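Local coordinates for protein methylxanthine N3-demethylase NdmB (Pseudomonas putida, PDB 6ICL) that removes the N3-methyl group of theobromine and related methylxanthines as formaldehyde, using molecular oxygen, a Rieske [2Fe-2S] cluster and a non-heme iron, at residues Met254-Ile262 against Val272-Val280. Numbering follows the deposited sequence.
Sequences MPYSVNLEI and VLWTTASPV
The hydroxyls of S257 and T276 bond to each other, OG to OG1 at 2.8 Å, across a non-hydrogen-bonded pair of two antiparallel strands. Both oxygens stand beside their own backbone N (chi1 -53° and -65°), which turns them toward one another, and two short hydroxyl side chains suit a pair whose CA atoms are so close. Hydrogen-bonded pairs, V258–T275 and L260–L273, alternate with non-hydrogen-bonded ones; V258 N donates to T275 O at 2.8 Å. The N259 side chain crosses that of W274 at about a right angle, its amide plane turned 65° from the indole; an asparagine suits, since OD1 can sit at the ring edge, 3.6 Å from W274 CD1, while accepting from S164 N. Just before the first strand begins, Y256 O still accepts from A277 N. Tyrosine here joins a ring, Y256 CE2 lying 3.8 Å from P279 CG, to a hydroxyl that bonds E186. A serine in place of Y256 would probably open a gap beside P279 and cost E186 its hydroxyl partner. Backbone bonds thus zip the hairpin within the central sheet of the C-terminal catalytic domain; the S257 and T276 hydroxyls satisfy each other, whereas N259 and W274, on the same face, find polar partners in the backbone of S164 and Y162.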
ATOM      1  N   MET A 254      10.913  41.101   4.637  1.00 39.00           N
ATOM      2  CA  MET A 254       9.941  40.818   3.595  1.00 37.40           C
ATOM      3  C   MET A 254      10.560  39.952   2.492  1.00 39.92           C
ATOM      4  O   MET A 254      11.750  40.076   2.188  1.00 40.95           O
ATOM      5  CB  MET A 254       9.408  42.121   3.022  1.00 38.79           C
ATOM      6  CG  MET A 254       8.678  42.971   4.066  1.00 40.40           C
ATOM      7  SD  MET A 254       7.071  42.287   4.524  1.00 40.60           S
ATOM      8  CE  MET A 254       6.175  42.608   3.003  1.00 37.17           C
ATOM      9  N   PRO A 255       9.747  39.095   1.852  1.00 36.31           N
ATOM     10  CA  PRO A 255       8.298  38.985   2.006  1.00 34.58           C
ATOM     11  C   PRO A 255       7.830  37.931   2.984  1.00 34.73           C
ATOM     12  O   PRO A 255       6.649  37.937   3.269  1.00 36.52           O
ATOM     13  CB  PRO A 255       7.824  38.628   0.597  1.00 33.34           C
ATOM     14  CG  PRO A 255       9.101  38.433  -0.247  1.00 36.22           C
ATOM     15  CD  PRO A 255      10.218  38.277   0.725  1.00 38.48           C
ATOM     16  N   TYR A 256       8.714  37.087   3.542  1.00 36.62           N
ATOM     17  CA  TYR A 256       8.192  35.895   4.213  1.00 35.06           C
ATOM     18  C   TYR A 256       8.977  35.449   5.442  1.00 37.90           C
ATOM     19  O   TYR A 256       8.850  34.280   5.834  1.00 33.05           O
ATOM     20  CB  TYR A 256       8.168  34.701   3.237  1.00 35.59           C
ATOM     21  CG  TYR A 256       7.314  34.866   2.000  1.00 35.29           C
ATOM     22  CD1 TYR A 256       5.946  35.136   2.102  1.00 33.50           C
ATOM     23  CD2 TYR A 256       7.857  34.710   0.732  1.00 31.21           C
ATOM     24  CE1 TYR A 256       5.151  35.272   0.977  1.00 30.98           C
ATOM     25  CE2 TYR A 256       7.060  34.838  -0.398  1.00 34.33           C
ATOM     26  CZ  TYR A 256       5.705  35.115  -0.263  1.00 37.31           C
ATOM     27  OH  TYR A 256       4.900  35.245  -1.378  1.00 36.50           O
ATOM     28  N   SER A 257       9.776  36.304   6.067  1.00 32.01           N
ATOM     29  CA  SER A 257      10.558  35.870   7.208  1.00 37.69           C
ATOM     30  C   SER A 257      10.032  36.468   8.505  1.00 37.93           C
ATOM     31  O   SER A 257       9.413  37.543   8.524  1.00 38.59           O
ATOM     32  CB  SER A 257      12.031  36.237   7.032  1.00 35.16           C
ATOM     33  OG  SER A 257      12.490  35.737   5.792  1.00 34.44           O
ATOM     34  N   VAL A 258      10.291  35.755   9.597  1.00 34.77           N
ATOM     35  CA  VAL A 258       9.959  36.208  10.950  1.00 32.68           C
ATOM     36  C   VAL A 258      11.116  35.850  11.866  1.00 38.02           C
ATOM     37  O   VAL A 258      11.466  34.673  11.997  1.00 38.80           O
ATOM     38  CB  VAL A 258       8.667  35.584  11.512  1.00 38.57           C
ATOM     39  CG1 VAL A 258       8.418  36.114  12.951  1.00 34.78           C
ATOM     40  CG2 VAL A 258       7.486  35.876  10.630  1.00 34.45           C
ATOM     41  N   ASN A 259      11.694  36.851  12.521  1.00 39.45           N
ATOM     42  CA  ASN A 259      12.619  36.630  13.620  1.00 35.91           C
ATOM     43  C   ASN A 259      11.914  37.084  14.894  1.00 42.72           C
ATOM     44  O   ASN A 259      11.661  38.284  15.073  1.00 38.19           O
ATOM     45  CB  ASN A 259      13.932  37.388  13.395  1.00 38.94           C
ATOM     46  CG  ASN A 259      14.958  37.100  14.470  1.00 43.12           C
ATOM     47  OD1 ASN A 259      15.788  36.185  14.335  1.00 44.32           O
ATOM     48  ND2 ASN A 259      14.907  37.867  15.558  1.00 42.27           N
ATOM     49  N   LEU A 260      11.567  36.123  15.765  1.00 39.03           N
ATOM     50  CA  LEU A 260      10.860  36.411  17.005  1.00 39.99           C
ATOM     51  C   LEU A 260      11.835  36.282  18.165  1.00 43.16           C
ATOM     52  O   LEU A 260      12.270  35.175  18.505  1.00 37.58           O
ATOM     53  CB  LEU A 260       9.663  35.490  17.221  1.00 38.86           C
ATOM     54  CG  LEU A 260       9.129  35.601  18.661  1.00 43.05           C
ATOM     55  CD1 LEU A 260       8.746  37.070  19.043  1.00 38.83           C
ATOM     56  CD2 LEU A 260       7.960  34.633  18.917  1.00 39.54           C
ATOM     57  N   GLU A 261      12.148  37.411  18.793  1.00 42.62           N
ATOM     58  CA  GLU A 261      12.935  37.407  20.012  1.00 40.61           C
ATOM     59  C   GLU A 261      11.994  37.418  21.208  1.00 43.45           C
ATOM     60  O   GLU A 261      11.158  38.321  21.343  1.00 42.13           O
ATOM     61  CB  GLU A 261      13.870  38.608  20.056  1.00 45.76           C
ATOM     62  CG  GLU A 261      14.546  38.740  21.401  1.00 52.65           C
ATOM     63  CD  GLU A 261      15.121  40.118  21.611  1.00 58.17           C
ATOM     64  OE1 GLU A 261      16.279  40.348  21.198  1.00 62.63           O
ATOM     65  OE2 GLU A 261      14.394  40.968  22.157  1.00 59.50           O
ATOM     66  N   ILE A 262      12.103  36.405  22.058  1.00 44.98           N
ATOM     67  CA  ILE A 262      11.360  36.370  23.311  1.00 44.67           C
ATOM     68  C   ILE A 262      12.340  36.693  24.429  1.00 51.67           C
ATOM     69  O   ILE A 262      13.327  35.974  24.625  1.00 52.06           O
ATOM     70  CB  ILE A 262      10.686  35.017  23.554  1.00 45.31           C
ATOM     71  CG1 ILE A 262       9.796  34.623  22.363  1.00 45.72           C
ATOM     72  CG2 ILE A 262       9.882  35.076  24.842  1.00 44.00           C
ATOM     73  CD1 ILE A 262       8.878  33.456  22.666  1.00 43.73           C
ATOM     74  N   VAL A 272      15.131  32.782  20.669  1.00 38.94           N
ATOM     75  CA  VAL A 272      14.806  33.210  19.308  1.00 39.17           C
ATOM     76  C   VAL A 272      14.124  32.067  18.551  1.00 41.89           C
ATOM     77  O   VAL A 272      14.662  30.954  18.466  1.00 35.12           O
ATOM     78  CB  VAL A 272      16.051  33.678  18.544  1.00 39.49           C
ATOM     79  CG1 VAL A 272      15.663  34.039  17.108  1.00 35.14           C
ATOM     80  CG2 VAL A 272      16.690  34.874  19.241  1.00 39.74           C
ATOM     81  N   LEU A 273      12.938  32.346  18.012  1.00 38.32           N
ATOM     82  CA  LEU A 273      12.250  31.455  17.088  1.00 37.80           C
ATOM     83  C   LEU A 273      12.164  32.176  15.753  1.00 39.70           C
ATOM     84  O   LEU A 273      11.687  33.318  15.680  1.00 39.53           O
ATOM     85  CB  LEU A 273      10.860  31.054  17.599  1.00 36.35           C
ATOM     86  CG  LEU A 273      10.126  29.955  16.793  1.00 43.05           C
ATOM     87  CD1 LEU A 273      10.932  28.641  16.722  1.00 36.43           C
ATOM     88  CD2 LEU A 273       8.714  29.682  17.324  1.00 44.07           C
ATOM     89  N   TRP A 274      12.676  31.534  14.719  1.00 34.83           N
ATOM     90  CA  TRP A 274      12.770  32.111  13.394  1.00 37.20           C
ATOM     91  C   TRP A 274      12.163  31.153  12.382  1.00 40.39           C
ATOM     92  O   TRP A 274      12.308  29.928  12.490  1.00 35.14           O
ATOM     93  CB  TRP A 274      14.238  32.402  13.073  1.00 32.93           C
ATOM     94  CG  TRP A 274      14.590  32.981  11.712  1.00 34.65           C
ATOM     95  CD1 TRP A 274      14.856  34.300  11.419  1.00 37.05           C
ATOM     96  CD2 TRP A 274      14.802  32.255  10.494  1.00 34.64           C
ATOM     97  NE1 TRP A 274      15.208  34.430  10.094  1.00 36.48           N
ATOM     98  CE2 TRP A 274      15.188  33.193   9.504  1.00 37.74           C
ATOM     99  CE3 TRP A 274      14.722  30.893  10.145  1.00 33.34           C
ATOM    100  CZ2 TRP A 274      15.486  32.815   8.178  1.00 35.77           C
ATOM    101  CZ3 TRP A 274      15.027  30.519   8.837  1.00 31.75           C
ATOM    102  CH2 TRP A 274      15.393  31.471   7.864  1.00 33.45           C
ATOM    103  N   THR A 275      11.502  31.720  11.383  1.00 36.81           N
ATOM    104  CA  THR A 275      10.971  30.935  10.288  1.00 34.87           C
ATOM    105  C   THR A 275      10.975  31.800   9.046  1.00 36.93           C
ATOM    106  O   THR A 275      10.855  33.027   9.135  1.00 34.83           O
ATOM    107  CB  THR A 275       9.550  30.424  10.591  1.00 38.52           C
ATOM    108  OG1 THR A 275       9.612  29.497  11.683  1.00 46.73           O
ATOM    109  CG2 THR A 275       8.947  29.703   9.380  1.00 37.95           C
ATOM    110  N   THR A 276      11.154  31.154   7.897  1.00 31.34           N
ATOM    111  CA  THR A 276      10.937  31.769   6.604  1.00 31.83           C
ATOM    112  C   THR A 276      10.168  30.780   5.742  1.00 36.51           C
ATOM    113  O   THR A 276      10.485  29.582   5.721  1.00 32.56           O
ATOM    114  CB  THR A 276      12.269  32.162   5.949  1.00 35.50           C
ATOM    115  OG1 THR A 276      12.896  33.178   6.742  1.00 34.61           O
ATOM    116  CG2 THR A 276      12.042  32.723   4.560  1.00 30.00           C
ATOM    117  N   ALA A 277       9.148  31.272   5.053  1.00 31.79           N
ATOM    118  CA  ALA A 277       8.368  30.457   4.133  1.00 33.61           C
ATOM    119  C   ALA A 277       8.885  30.687   2.723  1.00 33.18           C
ATOM    120  O   ALA A 277       9.040  31.829   2.300  1.00 34.68           O
ATOM    121  CB  ALA A 277       6.881  30.797   4.235  1.00 33.57           C
ATOM    122  N   SER A 278       9.171  29.602   2.007  1.00 33.13           N
ATOM    123  CA  SER A 278       9.642  29.725   0.637  1.00 30.55           C
ATOM    124  C   SER A 278       8.501  29.502  -0.347  1.00 33.61           C
ATOM    125  O   SER A 278       7.801  28.488  -0.250  1.00 33.70           O
ATOM    126  CB  SER A 278      10.748  28.713   0.386  1.00 29.07           C
ATOM    127  OG  SER A 278      11.259  28.869  -0.921  1.00 32.74           O
ATOM    128  N   PRO A 279       8.274  30.416  -1.303  1.00 33.54           N
ATOM    129  CA  PRO A 279       7.178  30.234  -2.258  1.00 33.23           C
ATOM    130  C   PRO A 279       7.520  29.207  -3.332  1.00 35.45           C
ATOM    131  O   PRO A 279       7.975  29.559  -4.421  1.00 35.78           O
ATOM    132  CB  PRO A 279       7.010  31.635  -2.857  1.00 32.58           C
ATOM    133  CG  PRO A 279       8.450  32.195  -2.808  1.00 33.07           C
ATOM    134  CD  PRO A 279       9.046  31.657  -1.543  1.00 32.25           C
ATOM    135  N   VAL A 280       7.267  27.937  -3.036  1.00 35.64           N
ATOM    136  CA  VAL A 280       7.622  26.849  -3.947  1.00 37.37           C
ATOM    137  C   VAL A 280       6.838  26.958  -5.250  1.00 38.55           C
ATOM    138  O   VAL A 280       7.413  26.961  -6.342  1.00 35.74           O
ATOM    139  CB  VAL A 280       7.382  25.491  -3.263  1.00 34.55           C
ATOM    140  CG1 VAL A 280       7.508  24.369  -4.281  1.00 34.12           C
ATOM    141  CG2 VAL A 280       8.397  25.304  -2.109  1.00 31.55           C
TER